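Local coordinates for glideosome-associated protein 50 (Plasmodium falciparum 3D7, PDB 3TGH) that is a component of the glideosome, which drives parasite gliding and host cell invasion, and may help to assemble it and anchor it to the inner membrane complex, at residues G18-A23 / E62-E67; W12-K17 / G253-G258; I189-I194 / K310-V315; Y130-T135 / L150-I155. All blocks are in the same frame, centred on the assembly; numbering follows the deposited sequence.

Contact 1 (G18-A23 / E62-E67); sequences GQILNA and EDVYSE
In the alternating beta-alpha half of the calcineurin-like phosphoesterase fold, helix 17-32 rests on the loop that follows helix 56-62, where Ala23 and the end of Gln19 meet Val64 and Tyr65. Ala23 CB points into the loop and meets Val64 CG1 at 3.6 Å. It also touches Tyr65 CE1, 3.8 Å away. Val64 CG1 is anti to its own backbone N (chi1 175°), which swings this methyl over the centre of the Tyr65 ring as well as toward the helix. The other methyl, CG2, lies against Gln19 OE1 at 3.7 Å and, more distantly, the CD1 end of Ile20. The Gln19 amide stands nearly upright to the tyrosine ring, the two planes 81° apart, and its NE2 is bonded to Leu60 O, at the end of helix 56-62. A water in the plane of the ring joins the two segments: it accepts from Tyr65 OH at 2.7 Å and donates to Gln19 O at 3.0 Å. That carbonyl also accepts from Ala23 N, so it serves the helix and the bridge together. An alanine and a glutamine amide against a valine and a tyrosine thus join successive beta-alpha crossovers (strands 4-8, 37-40 and 75-78) of this fold.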
loop_
_atom_site.group_PDB
_atom_site.type_symbol
_atom_site.label_atom_id
_atom_site.label_comp_id
_atom_site.label_asym_id
_atom_site.label_seq_id
_atom_site.Cartn_x
_atom_site.Cartn_y
_atom_site.Cartn_z
ATOM N N GLY A 18 -18.274 -11.222 1.652
ATOM C CA GLY A 18 -16.857 -11.260 1.996
ATOM C C GLY A 18 -16.337 -9.950 2.574
ATOM O O GLY A 18 -15.604 -9.956 3.557
ATOM N N GLN A 19 -16.715 -8.827 1.973
ATOM C CA GLN A 19 -16.255 -7.519 2.460
ATOM C C GLN A 19 -16.637 -7.313 3.924
ATOM O O GLN A 19 -15.822 -6.852 4.731
ATOM C CB GLN A 19 -16.827 -6.363 1.637
ATOM C CG GLN A 19 -16.184 -5.004 1.993
ATOM C CD GLN A 19 -17.089 -3.790 1.763
ATOM O OE1 GLN A 19 -18.318 -3.893 1.763
ATOM N NE2 GLN A 19 -16.470 -2.623 1.606
ATOM N N ILE A 20 -17.878 -7.658 4.248
ATOM C CA ILE A 20 -18.453 -7.408 5.568
ATOM C C ILE A 20 -17.848 -8.348 6.616
ATOM O O ILE A 20 -17.523 -7.920 7.727
ATOM C CB ILE A 20 -19.996 -7.578 5.546
ATOM C CG1 ILE A 20 -20.643 -6.632 4.524
ATOM C CG2 ILE A 20 -20.595 -7.331 6.932
ATOM C CD1 ILE A 20 -20.336 -5.165 4.755
ATOM N N LEU A 21 -17.699 -9.620 6.255
ATOM C CA LEU A 21 -17.050 -10.598 7.126
ATOM C C LEU A 21 -15.599 -10.193 7.374
ATOM O O LEU A 21 -15.123 -10.224 8.505
ATOM C CB LEU A 21 -17.120 -11.999 6.499
ATOM C CG LEU A 21 -16.570 -13.176 7.310
ATOM C CD1 LEU A 21 -17.248 -13.265 8.671
ATOM C CD2 LEU A 21 -16.729 -14.484 6.536
ATOM N N ASN A 22 -14.905 -9.791 6.310
ATOM C CA ASN A 22 -13.516 -9.368 6.412
ATOM C C ASN A 22 -13.365 -8.142 7.319
ATOM O O ASN A 22 -12.442 -8.080 8.131
ATOM C CB ASN A 22 -12.941 -9.087 5.011
ATOM C CG ASN A 22 -11.434 -9.217 4.954
ATOM O OD1 ASN A 22 -10.840 -10.003 5.687
ATOM N ND2 ASN A 22 -10.805 -8.455 4.064
ATOM N N ALA A 23 -14.287 -7.188 7.189
ATOM C CA ALA A 23 -14.278 -5.965 7.999
ATOM C C ALA A 23 -14.365 -6.261 9.498
ATOM O O ALA A 23 -13.731 -5.587 10.311
ATOM C CB ALA A 23 -15.422 -5.036 7.574
ATOM N N GLU A 62 -17.415 4.197 4.914
ATOM C CA GLU A 62 -17.762 4.772 6.214
ATOM C C GLU A 62 -18.568 3.815 7.086
ATOM O O GLU A 62 -18.266 3.652 8.266
ATOM C CB GLU A 62 -18.552 6.069 6.054
ATOM C CG GLU A 62 -17.809 7.186 5.331
ATOM C CD GLU A 62 -18.678 8.423 5.113
ATOM O OE1 GLU A 62 -19.799 8.489 5.660
ATOM O OE2 GLU A 62 -18.239 9.331 4.386
ATOM N N ASP A 63 -19.593 3.189 6.513
ATOM C CA ASP A 63 -20.455 2.286 7.285
ATOM C C ASP A 63 -19.865 0.883 7.467
ATOM O O ASP A 63 -20.386 0.099 8.256
ATOM C CB ASP A 63 -21.847 2.186 6.651
ATOM C CG ASP A 63 -22.670 3.454 6.830
ATOM O OD1 ASP A 63 -22.241 4.365 7.575
ATOM O OD2 ASP A 63 -23.760 3.533 6.234
ATOM N N VAL A 64 -18.794 0.571 6.737
ATOM C CA VAL A 64 -18.174 -0.746 6.792
ATOM C C VAL A 64 -17.027 -0.775 7.801
ATOM O O VAL A 64 -16.867 -1.761 8.523
ATOM C CB VAL A 64 -17.657 -1.185 5.393
ATOM C CG1 VAL A 64 -16.899 -2.518 5.472
ATOM C CG2 VAL A 64 -18.810 -1.284 4.403
ATOM N N TYR A 65 -16.227 0.291 7.849
ATOM C CA TYR A 65 -14.989 0.282 8.646
ATOM C C TYR A 65 -15.057 1.185 9.875
ATOM O O TYR A 65 -14.026 1.540 10.446
ATOM C CB TYR A 65 -13.779 0.612 7.760
ATOM C CG TYR A 65 -13.675 -0.349 6.594
ATOM C CD1 TYR A 65 -13.235 -1.663 6.780
ATOM C CD2 TYR A 65 -14.041 0.041 5.315
ATOM C CE1 TYR A 65 -13.169 -2.563 5.710
ATOM C CE2 TYR A 65 -13.966 -0.844 4.243
ATOM C CZ TYR A 65 -13.535 -2.143 4.450
ATOM O OH TYR A 65 -13.476 -3.006 3.387
ATOM N N SER A 66 -16.272 1.531 10.293
ATOM C CA SER A 66 -16.462 2.372 11.469
ATOM C C SER A 66 -16.607 1.525 12.728
ATOM O O SER A 66 -17.042 0.372 12.679
ATOM C CB SER A 66 -17.681 3.285 11.312
ATOM O OG SER A 66 -18.870 2.531 11.190
ATOM N N GLU A 67 -16.225 2.118 13.850
ATOM C CA GLU A 67 -16.371 1.491 15.160
ATOM C C GLU A 67 -16.498 2.597 16.211
ATOM O O GLU A 67 -16.007 3.709 16.021
ATOM C CB GLU A 67 -15.160 0.597 15.451
ATOM C CG GLU A 67 -15.282 -0.323 16.673
ATOM C CD GLU A 67 -16.273 -1.464 16.478
ATOM O OE1 GLU A 67 -17.497 -1.214 16.558
ATOM O OE2 GLU A 67 -15.831 -2.615 16.265
HETATM O O HOH W 1 -13.225 -5.700 3.877
#

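Contact 2 (W12-K17 / G253-G258); sequences WGKDTK and GSMSQG. With SO4 (sulfate ion), chain E.
Ser254, Trp12 and Lys14 bring two loops together at the Gly-Asp-Trp-Gly sequence, of which Trp12 and Gly13 are part; it follows strand 4-8 and matches the first signature of purple acid phosphatases. Ser254 is the most deeply covered: its CB lies 3.4 Å from Trp12 O. With OG placed between the backbone N and the carbonyl carbon (chi1 66°), the hydroxyl is hydrogen-bonded to Asp11 O. Trp12 gives the contact mainly its backbone: its side chain starts away from the other loop, bonds through NE1 to Ser40 OG and meets the Phe45 ring edge-to-face. Gly13 then centres an inverse gamma turn. Beyond it the extended chain of Lys14 crosses the Met255 side chain at about a right angle, CD 3.8 Å from SD, while Lys14 CB is equally far from Ser254 OG. Met255 is about 9 Å from the metal ligand His233, side chain to side chain. Thr16 OG1 donates to Ser254 O at 2.8 Å, in the carbonyl plane and on a lone pair, and accepts from Gln19 N as the N-cap of helix 17-32. There Lys17 N donates to O1 of a sulfate, probably from the crystallisation liquor, at 2.7 Å and 169°.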
loop_
_atom_site.group_PDB
_atom_site.type_symbol
_atom_site.label_atom_id
_atom_site.label_comp_id
_atom_site.label_asym_id
_atom_site.label_seq_id
_atom_site.Cartn_x
_atom_site.Cartn_y
_atom_site.Cartn_z
ATOM N N TRP A 12 -10.924 -3.377 -1.752
ATOM C CA TRP A 12 -11.866 -3.637 -0.662
ATOM C C TRP A 12 -13.270 -3.085 -0.929
ATOM O O TRP A 12 -14.244 -3.497 -0.287
ATOM C CB TRP A 12 -11.287 -3.043 0.642
ATOM C CG TRP A 12 -10.819 -1.635 0.460
ATOM C CD1 TRP A 12 -9.532 -1.220 0.256
ATOM C CD2 TRP A 12 -11.634 -0.456 0.411
ATOM N NE1 TRP A 12 -9.494 0.145 0.081
ATOM C CE2 TRP A 12 -10.770 0.640 0.189
ATOM C CE3 TRP A 12 -13.006 -0.215 0.554
ATOM C CZ2 TRP A 12 -11.235 1.947 0.083
ATOM C CZ3 TRP A 12 -13.470 1.096 0.459
ATOM C CH2 TRP A 12 -12.584 2.157 0.218
ATOM N N GLY A 13 -13.383 -2.159 -1.880
ATOM C CA GLY A 13 -14.628 -1.414 -2.078
ATOM C C GLY A 13 -15.650 -2.049 -2.994
ATOM O O GLY A 13 -15.823 -1.609 -4.133
ATOM N N LYS A 14 -16.336 -3.063 -2.476
ATOM C CA LYS A 14 -17.432 -3.718 -3.180
ATOM C C LYS A 14 -18.366 -4.356 -2.150
ATOM O O LYS A 14 -17.905 -4.951 -1.180
ATOM C CB LYS A 14 -16.895 -4.784 -4.129
ATOM C CG LYS A 14 -17.961 -5.381 -5.056
ATOM C CD LYS A 14 -17.382 -6.397 -6.022
ATOM C CE LYS A 14 -18.469 -6.945 -6.949
ATOM N NZ LYS A 14 -17.934 -7.927 -7.934
ATOM N N ASP A 15 -19.671 -4.219 -2.359
ATOM C CA ASP A 15 -20.655 -4.771 -1.428
ATOM C C ASP A 15 -20.806 -6.279 -1.659
ATOM O O ASP A 15 -21.584 -6.721 -2.506
ATOM C CB ASP A 15 -22.002 -4.053 -1.576
ATOM C CG ASP A 15 -23.053 -4.545 -0.584
ATOM O OD1 ASP A 15 -22.689 -5.080 0.488
ATOM O OD2 ASP A 15 -24.256 -4.388 -0.886
ATOM N N THR A 16 -20.033 -7.051 -0.903
ATOM C CA THR A 16 -20.093 -8.511 -0.935
ATOM C C THR A 16 -20.168 -9.016 0.499
ATOM O O THR A 16 -19.783 -8.310 1.426
ATOM C CB THR A 16 -18.834 -9.115 -1.610
ATOM O OG1 THR A 16 -17.675 -8.879 -0.794
ATOM C CG2 THR A 16 -18.611 -8.512 -2.989
ATOM N N LYS A 17 -20.658 -10.237 0.690
ATOM C CA LYS A 17 -20.652 -10.835 2.028
ATOM C C LYS A 17 -19.214 -10.933 2.551
ATOM O O LYS A 17 -18.967 -10.732 3.739
ATOM C CB LYS A 17 -21.349 -12.204 2.045
ATOM C CG LYS A 17 -20.659 -13.305 1.246
ATOM C CD LYS A 17 -21.401 -14.643 1.383
ATOM C CE LYS A 17 -20.564 -15.805 0.850
ATOM N NZ LYS A 17 -21.082 -17.127 1.304
ATOM N N GLY A 253 -9.436 -7.964 -0.234
ATOM C CA GLY A 253 -10.232 -7.280 0.785
ATOM C C GLY A 253 -11.743 -7.468 0.659
ATOM O O GLY A 253 -12.467 -7.322 1.643
ATOM N N SER A 254 -12.225 -7.750 -0.553
ATOM C CA SER A 254 -13.663 -7.982 -0.789
ATOM C C SER A 254 -13.990 -9.169 -1.706
ATOM O O SER A 254 -15.118 -9.656 -1.686
ATOM C CB SER A 254 -14.327 -6.738 -1.378
ATOM O OG SER A 254 -13.845 -6.450 -2.681
ATOM N N MET A 255 -13.022 -9.603 -2.512
ATOM C CA MET A 255 -13.244 -10.621 -3.545
ATOM C C MET A 255 -12.102 -11.597 -3.571
ATOM O O MET A 255 -10.981 -11.268 -3.191
ATOM C CB MET A 255 -13.293 -9.992 -4.942
ATOM C CG MET A 255 -14.330 -8.928 -5.152
ATOM S SD MET A 255 -14.148 -8.206 -6.795
ATOM C CE MET A 255 -12.617 -7.282 -6.624
ATOM N N SER A 256 -12.392 -12.783 -4.091
ATOM C CA SER A 256 -11.417 -13.842 -4.237
ATOM C C SER A 256 -11.449 -14.364 -5.669
ATOM O O SER A 256 -12.517 -14.628 -6.217
ATOM C CB SER A 256 -11.751 -14.989 -3.287
ATOM O OG SER A 256 -10.973 -16.141 -3.590
ATOM N N GLN A 257 -10.277 -14.500 -6.273
ATOM C CA GLN A 257 -10.152 -15.273 -7.500
ATOM C C GLN A 257 -9.155 -16.384 -7.201
ATOM O O GLN A 257 -8.123 -16.143 -6.554
ATOM C CB GLN A 257 -9.758 -14.404 -8.698
ATOM C CG GLN A 257 -8.480 -13.630 -8.529
ATOM C CD GLN A 257 -8.338 -12.445 -9.491
ATOM O OE1 GLN A 257 -7.318 -11.766 -9.485
ATOM N NE2 GLN A 257 -9.355 -12.203 -10.315
ATOM N N GLY A 258 -9.489 -17.588 -7.664
ATOM C CA GLY A 258 -8.885 -18.843 -7.198
ATOM C C GLY A 258 -7.382 -18.979 -7.331
ATOM O O GLY A 258 -6.677 -17.994 -7.506
HETATM S S SO4 E . -21.622 -12.328 -2.525
HETATM O O1 SO4 E . -21.892 -11.398 -1.433
HETATM O O2 SO4 E . -21.110 -11.585 -3.674
HETATM O O3 SO4 E . -20.636 -13.318 -2.097
HETATM O O4 SO4 E . -22.864 -13.004 -2.901
#

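Contact 3 (I189-I194 / K310-V315); sequences IADFII and KTLDKV
Asp191 and Lys314 join across this contact in a salt bridge, NZ only 2.6 Å from OD2, where a buried bend of Ile189, Ala190 and Asp191 meets a more open loop. The lysine chain runs extended beyond CG and crosses the aspartate at about a right angle, bringing its ammonium onto the syn lone pair of OD2, the side facing OD1. On the way, Lys314 CE passes 3.5 Å from Ile189 O. The same OD2 accepts from Ala151 N of the neighbouring strand 148-156, and two donors on one oxygen would probably favour the charged carboxylate.

The tightly packed bend is where helix 169-189 ends and strand 192-196 begins, the closing step of a beta-alpha-beta crossover from strand 148-156; the loop after strand 297-305 is laid across it. Leu312 covers the bend with both methyls: CD2 sits 3.6 Å from Ala190 O, and CD1 approaches Asp191 OD1 at the same distance. Ala190 O is itself bonded to Lys309 NZ. The Ile189 side chain leads away from Leu312 into Ala317, His320 and Phe321 of helix 317-321.

Against this buried bend, the side given by Leu312 and Lys314 is looser, both residues being partly exposed. Between them Asp313 bonds within its own end of the chain, OD1 to His320 NE2 and OD2 to Asn316 ND2. On this side a water donates to Asp191 OD1 at 2.6 Å, while it accepts only weakly from Lys314 NZ, 3.3 Å away.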
loop_
_atom_site.group_PDB
_atom_site.type_symbol
_atom_site.label_atom_id
_atom_site.label_comp_id
_atom_site.label_asym_id
_atom_site.label_seq_id
_atom_site.Cartn_x
_atom_site.Cartn_y
_atom_site.Cartn_z
ATOM N N ILE A 189 18.364 7.614 4.840
ATOM C CA ILE A 189 17.797 7.882 6.175
ATOM C C ILE A 189 16.820 6.845 6.746
ATOM O O ILE A 189 16.439 6.953 7.911
ATOM C CB ILE A 189 17.137 9.290 6.237
ATOM C CG1 ILE A 189 15.865 9.355 5.393
ATOM C CG2 ILE A 189 18.141 10.363 5.799
ATOM C CD1 ILE A 189 15.171 10.709 5.457
ATOM N N ALA A 190 16.439 5.836 5.963
ATOM C CA ALA A 190 15.436 4.873 6.410
ATOM C C ALA A 190 16.008 3.474 6.653
ATOM O O ALA A 190 16.682 2.901 5.788
ATOM C CB ALA A 190 14.291 4.809 5.408
ATOM N N ASP A 191 15.709 2.921 7.826
ATOM C CA ASP A 191 16.103 1.552 8.173
ATOM C C ASP A 191 15.175 0.537 7.510
ATOM O O ASP A 191 15.572 -0.610 7.246
ATOM C CB ASP A 191 16.091 1.382 9.688
ATOM C CG ASP A 191 16.975 2.403 10.384
ATOM O OD1 ASP A 191 18.213 2.219 10.398
ATOM O OD2 ASP A 191 16.427 3.410 10.884
ATOM N N PHE A 192 13.940 0.969 7.260
ATOM C CA PHE A 192 12.930 0.181 6.562
ATOM C C PHE A 192 12.349 1.005 5.413
ATOM O O PHE A 192 12.044 2.187 5.585
ATOM C CB PHE A 192 11.782 -0.182 7.503
ATOM C CG PHE A 192 12.191 -1.014 8.688
ATOM C CD1 PHE A 192 12.327 -0.440 9.944
ATOM C CD2 PHE A 192 12.400 -2.377 8.552
ATOM C CE1 PHE A 192 12.685 -1.222 11.045
ATOM C CE2 PHE A 192 12.759 -3.159 9.642
ATOM C CZ PHE A 192 12.901 -2.579 10.885
ATOM N N ILE A 193 12.171 0.380 4.253
ATOM C CA ILE A 193 11.521 1.038 3.110
ATOM C C ILE A 193 10.431 0.114 2.584
ATOM O O ILE A 193 10.700 -1.039 2.237
ATOM C CB ILE A 193 12.510 1.381 1.975
ATOM C CG1 ILE A 193 13.709 2.170 2.512
ATOM C CG2 ILE A 193 11.818 2.190 0.883
ATOM C CD1 ILE A 193 14.818 2.351 1.495
ATOM N N ILE A 194 9.205 0.637 2.553
ATOM C CA ILE A 194 8.019 -0.100 2.143
ATOM C C ILE A 194 7.344 0.678 1.023
ATOM O O ILE A 194 7.054 1.860 1.162
ATOM C CB ILE A 194 7.019 -0.277 3.319
ATOM C CG1 ILE A 194 7.659 -1.078 4.461
ATOM C CG2 ILE A 194 5.719 -0.968 2.857
ATOM C CD1 ILE A 194 8.450 -0.221 5.436
ATOM N N LYS A 310 25.002 0.091 4.488
ATOM C CA LYS A 310 26.225 0.912 4.487
ATOM C C LYS A 310 25.988 2.279 3.836
ATOM O O LYS A 310 26.888 3.122 3.799
ATOM C CB LYS A 310 27.365 0.181 3.765
ATOM C CG LYS A 310 28.049 -0.881 4.618
ATOM C CD LYS A 310 29.004 -1.751 3.802
ATOM C CE LYS A 310 28.258 -2.829 3.020
ATOM N NZ LYS A 310 29.186 -3.816 2.400
ATOM N N THR A 311 24.773 2.491 3.340
ATOM C CA THR A 311 24.412 3.717 2.643
ATOM C C THR A 311 23.849 4.803 3.572
ATOM O O THR A 311 23.708 5.949 3.151
ATOM C CB THR A 311 23.373 3.425 1.529
ATOM O OG1 THR A 311 23.154 4.604 0.748
ATOM C CG2 THR A 311 22.050 2.963 2.124
ATOM N N LEU A 312 23.529 4.452 4.819
ATOM C CA LEU A 312 22.853 5.391 5.723
ATOM C C LEU A 312 23.738 6.573 6.127
ATOM O O LEU A 312 24.947 6.432 6.325
ATOM C CB LEU A 312 22.335 4.689 6.980
ATOM C CG LEU A 312 21.186 3.688 6.820
ATOM C CD1 LEU A 312 20.906 3.033 8.165
ATOM C CD2 LEU A 312 19.919 4.347 6.266
ATOM N N ASP A 313 23.107 7.735 6.246
ATOM C CA ASP A 313 23.785 8.972 6.601
ATOM C C ASP A 313 22.836 9.773 7.493
ATOM O O ASP A 313 22.482 10.914 7.195
ATOM C CB ASP A 313 24.148 9.737 5.323
ATOM C CG ASP A 313 24.943 11.003 5.591
ATOM O OD1 ASP A 313 24.744 11.995 4.847
ATOM O OD2 ASP A 313 25.761 11.011 6.535
ATOM N N LYS A 314 22.413 9.149 8.588
ATOM C CA LYS A 314 21.385 9.722 9.460
ATOM C C LYS A 314 21.827 10.999 10.182
ATOM O O LYS A 314 20.983 11.798 10.583
ATOM C CB LYS A 314 20.922 8.698 10.497
ATOM C CG LYS A 314 19.943 7.666 9.970
ATOM C CD LYS A 314 19.555 6.708 11.089
ATOM C CE LYS A 314 18.233 6.022 10.829
ATOM N NZ LYS A 314 17.750 5.359 12.071
ATOM N N VAL A 315 23.136 11.186 10.350
ATOM C CA VAL A 315 23.668 12.418 10.941
ATOM C C VAL A 315 23.234 13.659 10.141
ATOM O O VAL A 315 23.086 14.741 10.706
ATOM C CB VAL A 315 25.213 12.376 11.055
ATOM C CG1 VAL A 315 25.861 12.343 9.674
ATOM C CG2 VAL A 315 25.725 13.561 11.865
HETATM O O HOH W 2 20.026 3.003 12.077
#

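Contact 4 (Y130-T135 / L150-I155); sequences YFTHFT and LAAAFI
Segments 130-135 and 150-155 run antiparallel, 156° between their directions, and Tyr130, Thr132 and Phe134 each exchange two backbone hydrogen bonds with Phe154, Ala152 and Leu150 respectively, all six 2.8 to 2.9 Å from N to O. The side chains of these pairs share one face of the sheet. Tyr130 and Phe154 lie side by side and point the same way, with Tyr130 CD2 4.0 Å from Phe154 CD1. Thr132 CG2 comes to the edge of the Phe154 ring, with CE1 its nearest atom at 4.2 Å. Phe134 has its ring between backbone N and carbonyl carbon (chi1 62°), which folds it across the strand so that Leu150 CB makes a CH-pi contact over its face, 4.3 Å from the centroid. On the reverse face, Ala153 CB lies over the Phe131 ring, 3.9 Å from its centroid and offset toward the rim. His133 ND1 is bonded to Asp149 OD1. The hairpin ends the sheet: strand 128-136 is outermost, and strand 148-156 pairs on its other side with the parallel strand 192-196. Tyr130, Phe154 and Phe134 face Phe77, Phe6, Phe37 and Leu4 of the other sheet, whereas Phe131 and Ile155 are covered by helix 169-189.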
loop_
_atom_site.group_PDB
_atom_site.type_symbol
_atom_site.label_atom_id
_atom_site.label_comp_id
_atom_site.label_asym_id
_atom_site.label_seq_id
_atom_site.Cartn_x
_atom_site.Cartn_y
_atom_site.Cartn_z
ATOM N N TYR A 130 5.473 8.946 3.092
ATOM C CA TYR A 130 5.252 9.157 4.517
ATOM C C TYR A 130 6.469 8.582 5.239
ATOM O O TYR A 130 6.745 7.387 5.167
ATOM C CB TYR A 130 3.966 8.455 4.958
ATOM C CG TYR A 130 3.744 8.392 6.454
ATOM C CD1 TYR A 130 3.616 9.551 7.208
ATOM C CD2 TYR A 130 3.626 7.161 7.111
ATOM C CE1 TYR A 130 3.402 9.496 8.588
ATOM C CE2 TYR A 130 3.412 7.095 8.487
ATOM C CZ TYR A 130 3.302 8.264 9.215
ATOM O OH TYR A 130 3.085 8.196 10.572
ATOM N N PHE A 131 7.222 9.451 5.896
ATOM C CA PHE A 131 8.402 9.038 6.640
ATOM C C PHE A 131 8.063 9.125 8.109
ATOM O O PHE A 131 7.502 10.126 8.558
ATOM C CB PHE A 131 9.580 9.964 6.343
ATOM C CG PHE A 131 10.292 9.657 5.059
ATOM C CD1 PHE A 131 9.681 9.887 3.836
ATOM C CD2 PHE A 131 11.591 9.169 5.072
ATOM C CE1 PHE A 131 10.341 9.602 2.645
ATOM C CE2 PHE A 131 12.259 8.892 3.886
ATOM C CZ PHE A 131 11.637 9.112 2.674
ATOM N N THR A 132 8.402 8.084 8.854
ATOM C CA THR A 132 8.134 8.051 10.278
ATOM C C THR A 132 9.280 7.353 11.015
ATOM O O THR A 132 10.278 6.961 10.409
ATOM C CB THR A 132 6.770 7.387 10.571
ATOM O OG1 THR A 132 6.430 7.579 11.951
ATOM C CG2 THR A 132 6.784 5.891 10.216
ATOM N N HIS A 133 9.143 7.238 12.328
ATOM C CA HIS A 133 10.177 6.631 13.156
ATOM C C HIS A 133 9.577 6.102 14.449
ATOM O O HIS A 133 8.483 6.510 14.846
ATOM C CB HIS A 133 11.266 7.655 13.476
ATOM C CG HIS A 133 10.760 8.849 14.225
ATOM N ND1 HIS A 133 10.895 8.982 15.589
ATOM C CD2 HIS A 133 10.095 9.951 13.804
ATOM C CE1 HIS A 133 10.347 10.120 15.976
ATOM N NE2 HIS A 133 9.853 10.726 14.913
ATOM N N PHE A 134 10.300 5.189 15.092
ATOM C CA PHE A 134 9.911 4.674 16.403
ATOM C C PHE A 134 11.149 4.300 17.212
ATOM O O PHE A 134 12.222 4.086 16.646
ATOM C CB PHE A 134 8.950 3.487 16.263
ATOM C CG PHE A 134 9.534 2.291 15.548
ATOM C CD1 PHE A 134 10.036 1.214 16.267
ATOM C CD2 PHE A 134 9.561 2.233 14.161
ATOM C CE1 PHE A 134 10.564 0.100 15.613
ATOM C CE2 PHE A 134 10.089 1.120 13.498
ATOM C CZ PHE A 134 10.588 0.059 14.223
ATOM N N THR A 135 10.986 4.237 18.533
ATOM C CA THR A 135 12.093 3.960 19.452
ATOM C C THR A 135 12.184 2.468 19.777
ATOM O O THR A 135 11.164 1.799 19.910
ATOM C CB THR A 135 11.931 4.747 20.773
ATOM O OG1 THR A 135 11.682 6.130 20.488
ATOM C CG2 THR A 135 13.184 4.632 21.625
ATOM N N LEU A 150 14.562 3.902 15.034
ATOM C CA LEU A 150 14.522 3.332 13.686
ATOM C C LEU A 150 13.527 4.117 12.829
ATOM O O LEU A 150 12.467 4.497 13.306
ATOM C CB LEU A 150 14.144 1.849 13.732
ATOM C CG LEU A 150 15.173 0.928 14.387
ATOM C CD1 LEU A 150 14.632 -0.490 14.539
ATOM C CD2 LEU A 150 16.482 0.922 13.603
ATOM N N ALA A 151 13.896 4.363 11.573
ATOM C CA ALA A 151 13.104 5.174 10.656
ATOM C C ALA A 151 12.513 4.282 9.576
ATOM O O ALA A 151 13.190 3.385 9.082
ATOM C CB ALA A 151 13.977 6.264 10.020
ATOM N N ALA A 152 11.254 4.539 9.216
ATOM C CA ALA A 152 10.554 3.792 8.174
ATOM C C ALA A 152 10.057 4.751 7.103
ATOM O O ALA A 152 9.402 5.753 7.415
ATOM C CB ALA A 152 9.386 3.020 8.766
ATOM N N ALA A 153 10.384 4.449 5.847
ATOM C CA ALA A 153 9.901 5.216 4.714
ATOM C C ALA A 153 8.817 4.420 3.995
ATOM O O ALA A 153 9.053 3.302 3.575
ATOM C CB ALA A 153 11.037 5.541 3.766
ATOM N N PHE A 154 7.633 5.012 3.893
ATOM C CA PHE A 154 6.521 4.461 3.128
ATOM C C PHE A 154 6.385 5.281 1.859
ATOM O O PHE A 154 6.208 6.501 1.913
ATOM C CB PHE A 154 5.236 4.516 3.958
ATOM C CG PHE A 154 5.229 3.550 5.103
ATOM C CD1 PHE A 154 5.820 3.875 6.306
ATOM C CD2 PHE A 154 4.652 2.289 4.964
ATOM C CE1 PHE A 154 5.822 2.967 7.366
ATOM C CE2 PHE A 154 4.656 1.384 6.015
ATOM C CZ PHE A 154 5.240 1.722 7.213
ATOM N N ILE A 155 6.511 4.616 0.712
ATOM C CA ILE A 155 6.432 5.277 -0.579
ATOM C C ILE A 155 5.202 4.739 -1.316
ATOM O O ILE A 155 5.019 3.518 -1.462
ATOM C CB ILE A 155 7.713 5.070 -1.390
ATOM C CG1 ILE A 155 8.885 5.771 -0.676
ATOM C CG2 ILE A 155 7.554 5.616 -2.821
ATOM C CD1 ILE A 155 10.257 5.291 -1.131
#

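How the contacts relate
The four contacts form two pairs. Contacts 1 and 2 lie 11 Å apart between centres and share helix 17-32: Asn22 ND2 bonds to Gly253 O at 3.1 Å, and Tyr65 OH lies 3.5 Å from Trp12 CB. Contacts 3 and 4 have centres 10 Å apart in adjacent strands of one sheet, where Phe192 O and Ala153 N are 2.8 Å apart. About 37 Å separates the centres of contacts 2 and 3, on opposite sides of the chain's centre. Along the chain, contacts 1 and 4 are nested in the loop that contact 2 closes, while contact 3 crosses it. Contact 2 comes nearest the metal region, with the Met255 side chain about 11 Å from a bound cobalt.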